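Local coordinates for haloacid dehalogenase-like hydrolase (Klebsiella pneumoniae subsp. pneumoniae, PDB 3PGV), which probably acts as a magnesium-dependent phosphatase of the Cof family within the haloacid dehalogenase-like hydrolase superfamily, at residues V208-A216 with N236-A244; L225-G234 with M243-H254. One frame throughout, in Å; residues are numbered along the deposited sequence.

From the N terminus, residues 208-216 come first and begin helix 210-220. The chain then forms strand 228-232 in residues 225-234, helix 238-243 in residues 236-244 and strand 246-249 in residues 243-254. The segments of the two contacts alternate, so the contacts cross. Contact 1 packs helix on helix and closes the loop through strand 228-232. Contact 2 pairs two strands and closes the beta-alpha-beta unit round helix 238-243. Met243 and Ala244 belong to both. Together they tie both helices to the central sheet of the haloacid dehalogenase-like core. Their centres lie about 9 Å apart, and water 2, a calcium ligand, belongs to both.

Contact 1: residues V208-A216 with N236-A244; sequences VSKGHALEA and NDAEMLSMA. With EPE (4-(2-hydroxyethyl)-1-piperazine ethanesulfonic acid), chain F.
Lys210 and Asp237 form a salt bridge, Lys210 NZ to Asp237 OD1 at 2.7 Å, on the syn side of the carboxylate and 24° out of its plane. The extended lysine chain runs past the carbonyl of Asn236, with its CD 3.4 Å from Asn236 O. NZ also makes a salt bridge to Asp27 and a hydrogen bond to Ala60 O, so several bonds fix the ammonium. It donates too to the sulfonate O2S of the bound EPE buffer. Asn236 ND2 donates to two sulfonate oxygens, more nearly straight to EPE O3S (2.9 Å, 163°) than to O2S, and also binds Asn85. Water 1 links Lys210 N to Asn236 O. Lys210 probably corresponds to the motif III lysine of haloacid dehalogenase enzymes, and Asp237 to the second aspartate of motif IV, with Asp233 the first. The sulfonate is consistent with a phosphate-binding pocket. Beyond it, helices 210-216 and 238-243 approach to 7.3 Å between axes, at 49°. Gly211 CA comes 3.4 Å from Met240 CA. Met243, a selenomethionine, lays SE over a face of the His212 ring, 4.2 Å from the centroid; the bend at its last torsion keeps CE over that face. The ring's ND1 shares a hydrogen bond with Ser209 OG. Toward strand 228-232, the Leu214 and Met240 side chains cross at about a right angle, with Leu214 CD2 3.8 Å from Met240 CG.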
# COMPACT_ATOMS: atom_id res chain seq x y z
N VAL A 208 7.71 3.69 8.41
CA VAL A 208 7.01 2.64 7.69
C VAL A 208 6.31 3.25 6.46
O VAL A 208 5.54 4.19 6.61
CB VAL A 208 6.01 1.89 8.60
CG1 VAL A 208 5.12 0.95 7.78
CG2 VAL A 208 6.73 1.14 9.71
N SER A 209 6.64 2.75 5.27
CA SER A 209 6.00 3.14 4.01
C SER A 209 6.32 2.08 2.98
O SER A 209 7.18 1.23 3.23
CB SER A 209 6.51 4.51 3.53
OG SER A 209 7.80 4.42 2.96
N LYS A 210 5.67 2.14 1.80
CA LYS A 210 5.97 1.19 0.73
C LYS A 210 7.44 1.33 0.28
O LYS A 210 8.09 0.33 -0.04
CB LYS A 210 5.04 1.38 -0.47
CG LYS A 210 3.58 1.10 -0.17
CD LYS A 210 2.77 1.19 -1.43
CE LYS A 210 1.29 1.07 -1.20
NZ LYS A 210 0.55 1.09 -2.47
N GLY A 211 7.96 2.58 0.32
CA GLY A 211 9.33 2.89 -0.05
C GLY A 211 10.36 2.32 0.89
O GLY A 211 11.37 1.78 0.45
N HIS A 212 10.13 2.46 2.21
CA HIS A 212 11.05 1.92 3.21
C HIS A 212 11.01 0.40 3.21
O HIS A 212 12.06 -0.23 3.37
CB HIS A 212 10.72 2.46 4.61
CG HIS A 212 10.93 3.94 4.74
ND1 HIS A 212 9.93 4.84 4.40
CD2 HIS A 212 12.02 4.63 5.14
CE1 HIS A 212 10.44 6.04 4.61
NE2 HIS A 212 11.70 5.97 5.06
N ALA A 213 9.81 -0.19 2.95
CA ALA A 213 9.69 -1.64 2.85
C ALA A 213 10.36 -2.15 1.56
O ALA A 213 11.04 -3.19 1.60
CB ALA A 213 8.24 -2.05 2.88
N LEU A 214 10.26 -1.37 0.45
CA LEU A 214 10.92 -1.71 -0.81
C LEU A 214 12.43 -1.73 -0.64
O LEU A 214 13.08 -2.67 -1.10
CB LEU A 214 10.53 -0.73 -1.94
CG LEU A 214 11.27 -0.93 -3.28
CD1 LEU A 214 11.04 -2.33 -3.84
CD2 LEU A 214 10.90 0.13 -4.27
N GLU A 215 12.98 -0.73 0.07
CA GLU A 215 14.41 -0.69 0.37
C GLU A 215 14.84 -1.96 1.13
O GLU A 215 15.86 -2.56 0.79
CB GLU A 215 14.76 0.56 1.18
CG GLU A 215 16.24 0.67 1.50
CD GLU A 215 16.70 2.00 2.06
OE1 GLU A 215 15.93 2.62 2.83
OE2 GLU A 215 17.86 2.38 1.78
N ALA A 216 14.04 -2.38 2.15
CA ALA A 216 14.33 -3.58 2.95
C ALA A 216 14.28 -4.85 2.09
O ALA A 216 15.18 -5.69 2.16
CB ALA A 216 13.34 -3.68 4.10
N ASN A 236 0.22 7.08 -0.73
CA ASN A 236 0.93 5.99 -0.04
C ASN A 236 2.01 5.33 -0.94
O ASN A 236 2.74 4.44 -0.48
CB ASN A 236 -0.06 4.95 0.50
CG ASN A 236 -1.03 4.39 -0.53
OD1 ASN A 236 -1.40 5.05 -1.51
ND2 ASN A 236 -1.51 3.20 -0.29
N ASP A 237 2.19 5.86 -2.19
CA ASP A 237 3.26 5.42 -3.11
C ASP A 237 4.37 6.48 -3.23
O ASP A 237 5.39 6.22 -3.86
CB ASP A 237 2.68 5.11 -4.50
CG ASP A 237 1.63 4.02 -4.49
OD1 ASP A 237 1.88 2.96 -3.91
OD2 ASP A 237 0.56 4.22 -5.13
N ALA A 238 4.14 7.70 -2.69
CA ALA A 238 5.05 8.84 -2.84
C ALA A 238 6.50 8.52 -2.43
O ALA A 238 7.42 8.76 -3.23
CB ALA A 238 4.51 10.04 -2.06
N GLU A 239 6.71 7.92 -1.23
CA GLU A 239 8.07 7.56 -0.77
C GLU A 239 8.68 6.50 -1.70
O GLU A 239 9.83 6.65 -2.12
CB GLU A 239 8.07 7.06 0.70
CG GLU A 239 7.50 8.05 1.71
CD GLU A 239 5.98 8.04 1.85
OE1 GLU A 239 5.31 7.22 1.17
OE2 GLU A 239 5.46 8.84 2.67
N MSE A 240 7.90 5.48 -2.06
CA MSE A 240 8.37 4.41 -2.96
C MSE A 240 8.82 4.95 -4.30
O MSE A 240 9.88 4.57 -4.80
CB MSE A 240 7.27 3.34 -3.15
CG MSE A 240 7.73 2.16 -4.00
SE MSE A 240 6.42 0.77 -4.17
CE MSE A 240 5.06 1.72 -5.13
N LEU A 241 8.02 5.85 -4.90
CA LEU A 241 8.31 6.40 -6.22
C LEU A 241 9.50 7.33 -6.23
O LEU A 241 10.23 7.37 -7.22
CB LEU A 241 7.07 7.10 -6.82
CG LEU A 241 5.82 6.22 -7.03
CD1 LEU A 241 4.70 7.02 -7.67
CD2 LEU A 241 6.15 5.02 -7.89
N SER A 242 9.72 8.08 -5.14
CA SER A 242 10.86 9.01 -5.06
C SER A 242 12.14 8.34 -4.56
O SER A 242 13.23 8.75 -4.96
CB SER A 242 10.51 10.23 -4.21
OG SER A 242 10.01 9.85 -2.94
N MSE A 243 12.02 7.28 -3.73
CA MSE A 243 13.21 6.54 -3.22
C MSE A 243 13.77 5.56 -4.25
O MSE A 243 14.95 5.26 -4.22
CB MSE A 243 12.89 5.80 -1.92
CG MSE A 243 12.62 6.72 -0.74
SE MSE A 243 11.84 5.77 0.76
CE MSE A 243 13.37 4.71 1.32
N ALA A 244 12.92 5.01 -5.12
CA ALA A 244 13.34 4.05 -6.14
C ALA A 244 14.28 4.72 -7.13
O ALA A 244 14.22 5.93 -7.31
CB ALA A 244 12.13 3.50 -6.87
N1 EPE F . -7.67 -0.10 -1.60
C2 EPE F . -8.77 0.93 -1.59
C3 EPE F . -10.15 0.28 -1.31
N4 EPE F . -10.47 -0.65 -2.43
C5 EPE F . -9.47 -1.77 -2.36
C6 EPE F . -8.03 -1.21 -2.55
C7 EPE F . -11.83 -1.23 -2.16
C9 EPE F . -6.52 0.61 -2.22
C10 EPE F . -5.19 0.15 -1.62
S EPE F . -3.82 1.05 -2.43
O1S EPE F . -4.11 1.27 -3.80
O2S EPE F . -2.56 0.59 -2.02
O3S EPE F . -3.89 2.43 -1.85
O HOH W 1 3.29 3.85 2.15
O HOH W 2 -1.51 3.44 -3.62

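Contact 2: residues L225-G234 with M243-H254; sequences LSDCIAFGDG and MAGKGCIMANAH. With CA (calcium ion), chain E.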
# COMPACT_ATOMS: atom_id res chain seq x y z
N LEU A 225 18.02 0.44 -3.67
CA LEU A 225 16.94 1.24 -4.25
C LEU A 225 17.26 1.63 -5.70
O LEU A 225 16.35 1.69 -6.53
CB LEU A 225 16.69 2.50 -3.40
CG LEU A 225 15.89 2.27 -2.11
CD1 LEU A 225 16.04 3.45 -1.17
CD2 LEU A 225 14.40 2.01 -2.42
N SER A 226 18.55 1.82 -6.02
CA SER A 226 19.01 2.19 -7.37
C SER A 226 18.67 1.11 -8.40
O SER A 226 18.60 1.40 -9.60
CB SER A 226 20.52 2.43 -7.37
OG SER A 226 20.90 3.38 -6.38
N ASP A 227 18.49 -0.14 -7.93
CA ASP A 227 18.17 -1.28 -8.80
C ASP A 227 16.68 -1.41 -9.00
O ASP A 227 16.22 -2.36 -9.66
CB ASP A 227 18.75 -2.57 -8.20
CG ASP A 227 20.25 -2.56 -8.06
OD1 ASP A 227 20.93 -2.28 -9.08
OD2 ASP A 227 20.75 -2.84 -6.96
N CYS A 228 15.91 -0.46 -8.43
CA CYS A 228 14.46 -0.54 -8.47
C CYS A 228 13.82 0.43 -9.41
O CYS A 228 14.16 1.61 -9.42
CB CYS A 228 13.87 -0.41 -7.07
SG CYS A 228 14.48 -1.64 -5.90
N ILE A 229 12.80 -0.04 -10.13
CA ILE A 229 11.85 0.79 -10.85
C ILE A 229 10.49 0.59 -10.19
O ILE A 229 10.10 -0.55 -9.92
CB ILE A 229 11.83 0.50 -12.39
CG1 ILE A 229 10.80 1.42 -13.11
CG2 ILE A 229 11.56 -1.00 -12.68
CD1 ILE A 229 10.83 1.39 -14.64
N ALA A 230 9.81 1.70 -9.81
CA ALA A 230 8.54 1.60 -9.10
C ALA A 230 7.37 2.26 -9.83
O ALA A 230 7.56 3.25 -10.55
CB ALA A 230 8.67 2.16 -7.70
N PHE A 231 6.15 1.75 -9.60
CA PHE A 231 4.91 2.27 -10.20
C PHE A 231 3.85 2.46 -9.11
O PHE A 231 3.69 1.59 -8.25
CB PHE A 231 4.40 1.30 -11.29
CG PHE A 231 5.39 1.04 -12.41
CD1 PHE A 231 6.36 0.05 -12.28
CD2 PHE A 231 5.29 1.72 -13.61
CE1 PHE A 231 7.27 -0.21 -13.32
CE2 PHE A 231 6.20 1.47 -14.66
CZ PHE A 231 7.18 0.50 -14.50
N GLY A 232 3.15 3.61 -9.15
CA GLY A 232 2.11 3.93 -8.16
C GLY A 232 1.16 5.04 -8.60
O GLY A 232 1.43 5.75 -9.58
N ASP A 233 0.06 5.22 -7.86
CA ASP A 233 -0.96 6.23 -8.22
C ASP A 233 -1.50 7.02 -7.00
O ASP A 233 -2.35 7.90 -7.17
CB ASP A 233 -2.14 5.55 -8.96
CG ASP A 233 -3.02 4.71 -8.06
OD1 ASP A 233 -2.49 4.06 -7.14
OD2 ASP A 233 -4.24 4.66 -8.32
N GLY A 234 -1.05 6.67 -5.79
CA GLY A 234 -1.54 7.30 -4.58
C GLY A 234 -0.46 7.92 -3.70
O GLY A 234 0.74 7.69 -3.91
N MSE A 243 12.02 7.28 -3.73
CA MSE A 243 13.21 6.54 -3.22
C MSE A 243 13.77 5.56 -4.25
O MSE A 243 14.95 5.26 -4.22
CB MSE A 243 12.89 5.80 -1.92
CG MSE A 243 12.62 6.72 -0.74
SE MSE A 243 11.84 5.77 0.76
CE MSE A 243 13.37 4.71 1.32
N ALA A 244 12.92 5.01 -5.12
CA ALA A 244 13.34 4.05 -6.14
C ALA A 244 14.28 4.72 -7.13
O ALA A 244 14.22 5.93 -7.31
CB ALA A 244 12.13 3.50 -6.87
N GLY A 245 15.15 3.92 -7.76
CA GLY A 245 16.06 4.42 -8.80
C GLY A 245 15.29 5.11 -9.91
O GLY A 245 15.69 6.18 -10.38
N LYS A 246 14.12 4.55 -10.27
CA LYS A 246 13.20 5.10 -11.26
C LYS A 246 11.74 4.97 -10.75
O LYS A 246 11.31 3.87 -10.39
CB LYS A 246 13.36 4.37 -12.61
CG LYS A 246 12.31 4.71 -13.66
CD LYS A 246 12.41 6.14 -14.18
CE LYS A 246 11.34 6.43 -15.20
NZ LYS A 246 11.38 7.83 -15.66
N GLY A 247 11.03 6.09 -10.69
CA GLY A 247 9.63 6.12 -10.27
C GLY A 247 8.70 6.58 -11.38
O GLY A 247 8.95 7.61 -12.01
N CYS A 248 7.60 5.82 -11.61
CA CYS A 248 6.58 6.18 -12.62
C CYS A 248 5.25 6.43 -11.96
O CYS A 248 4.76 5.58 -11.20
CB CYS A 248 6.47 5.09 -13.68
SG CYS A 248 7.94 4.90 -14.70
N ILE A 249 4.62 7.57 -12.28
CA ILE A 249 3.28 7.92 -11.79
C ILE A 249 2.23 7.58 -12.86
O ILE A 249 2.42 7.90 -14.03
CB ILE A 249 3.23 9.44 -11.39
CG1 ILE A 249 4.21 9.75 -10.23
CG2 ILE A 249 1.79 9.89 -11.05
CD1 ILE A 249 4.30 11.27 -9.86
N MSE A 250 1.15 6.89 -12.45
CA MSE A 250 0.05 6.52 -13.37
C MSE A 250 -0.67 7.77 -13.85
O MSE A 250 -0.81 8.72 -13.08
CB MSE A 250 -0.95 5.59 -12.65
CG MSE A 250 -0.31 4.35 -12.04
SE MSE A 250 0.64 3.31 -13.35
CE MSE A 250 -0.82 2.81 -14.49
N ALA A 251 -1.19 7.75 -15.10
CA ALA A 251 -2.00 8.87 -15.60
C ALA A 251 -3.25 9.05 -14.73
O ALA A 251 -3.70 10.18 -14.51
CB ALA A 251 -2.40 8.63 -17.05
N ASN A 252 -3.78 7.93 -14.19
CA ASN A 252 -4.98 7.94 -13.36
C ASN A 252 -4.68 8.29 -11.90
O ASN A 252 -5.57 8.23 -11.06
CB ASN A 252 -5.68 6.60 -13.45
CG ASN A 252 -4.77 5.43 -13.15
OD1 ASN A 252 -3.97 5.01 -13.99
ND2 ASN A 252 -4.88 4.88 -11.95
N ALA A 253 -3.41 8.64 -11.60
CA ALA A 253 -2.99 8.95 -10.23
C ALA A 253 -3.66 10.18 -9.68
O ALA A 253 -4.07 11.07 -10.45
CB ALA A 253 -1.50 9.12 -10.17
N HIS A 254 -3.70 10.30 -8.34
CA HIS A 254 -4.20 11.50 -7.68
C HIS A 254 -3.30 12.69 -8.01
O HIS A 254 -2.07 12.53 -8.11
CB HIS A 254 -4.28 11.29 -6.17
CG HIS A 254 -5.29 10.26 -5.80
ND1 HIS A 254 -6.62 10.59 -5.61
CD2 HIS A 254 -5.15 8.92 -5.66
CE1 HIS A 254 -7.24 9.46 -5.34
NE2 HIS A 254 -6.39 8.42 -5.34
CA CA E . -3.05 2.59 -5.56
O HOH W 3 -5.98 6.10 -9.41
O HOH W 2 -1.51 3.44 -3.62
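Phe231 and Cys248 sit side by side on neighbouring parallel strands, 228-232 and 246-249. These are the two strands of a beta-alpha-beta unit in the Rossmann-like core. The Phe231 ring meets Cys248 obliquely: CD2 is 3.6 Å from Cys248 CB, and SG makes a sulfur-aromatic contact 42° off the ring normal. On the same face of the sheet, Ile229 and Lys246 point the same way. With chi1 at -180°, CG1 of Ile229 swings away from the main-chain N and reaches Lys246 CG at 3.7 Å. The lysine bends at chi2, and its NZ pairs with Glu265. Ala230 faces the other side, where its CB touches Ala244 CB at 3.8 Å. Before the strands, Leu225 sets its side chain against the carbonyl of Met243, with CD1 also touching CE of that residue. The ladder alternates between the strands, from Lys246 N to Cys228 O through to Met250 N to Gly232 O. Past the ladder, the type I turn from Met250 to Ala253 brings Ala253 CB within 3.8 Å of Asp233 CB. His254 N then donates to Asp233 O at 3.0 Å. Asp27, by its carboxylate, and Asp29, by its main-chain O, complete the protein ligands of the calcium site with Asp233. Water 3 joins Asn252 O and ND2 to Asp233 OD2, and that amide also donates to Gly30 O. The other carboxylate oxygen, Asp233 OD1, binds calcium at 2.2 Å.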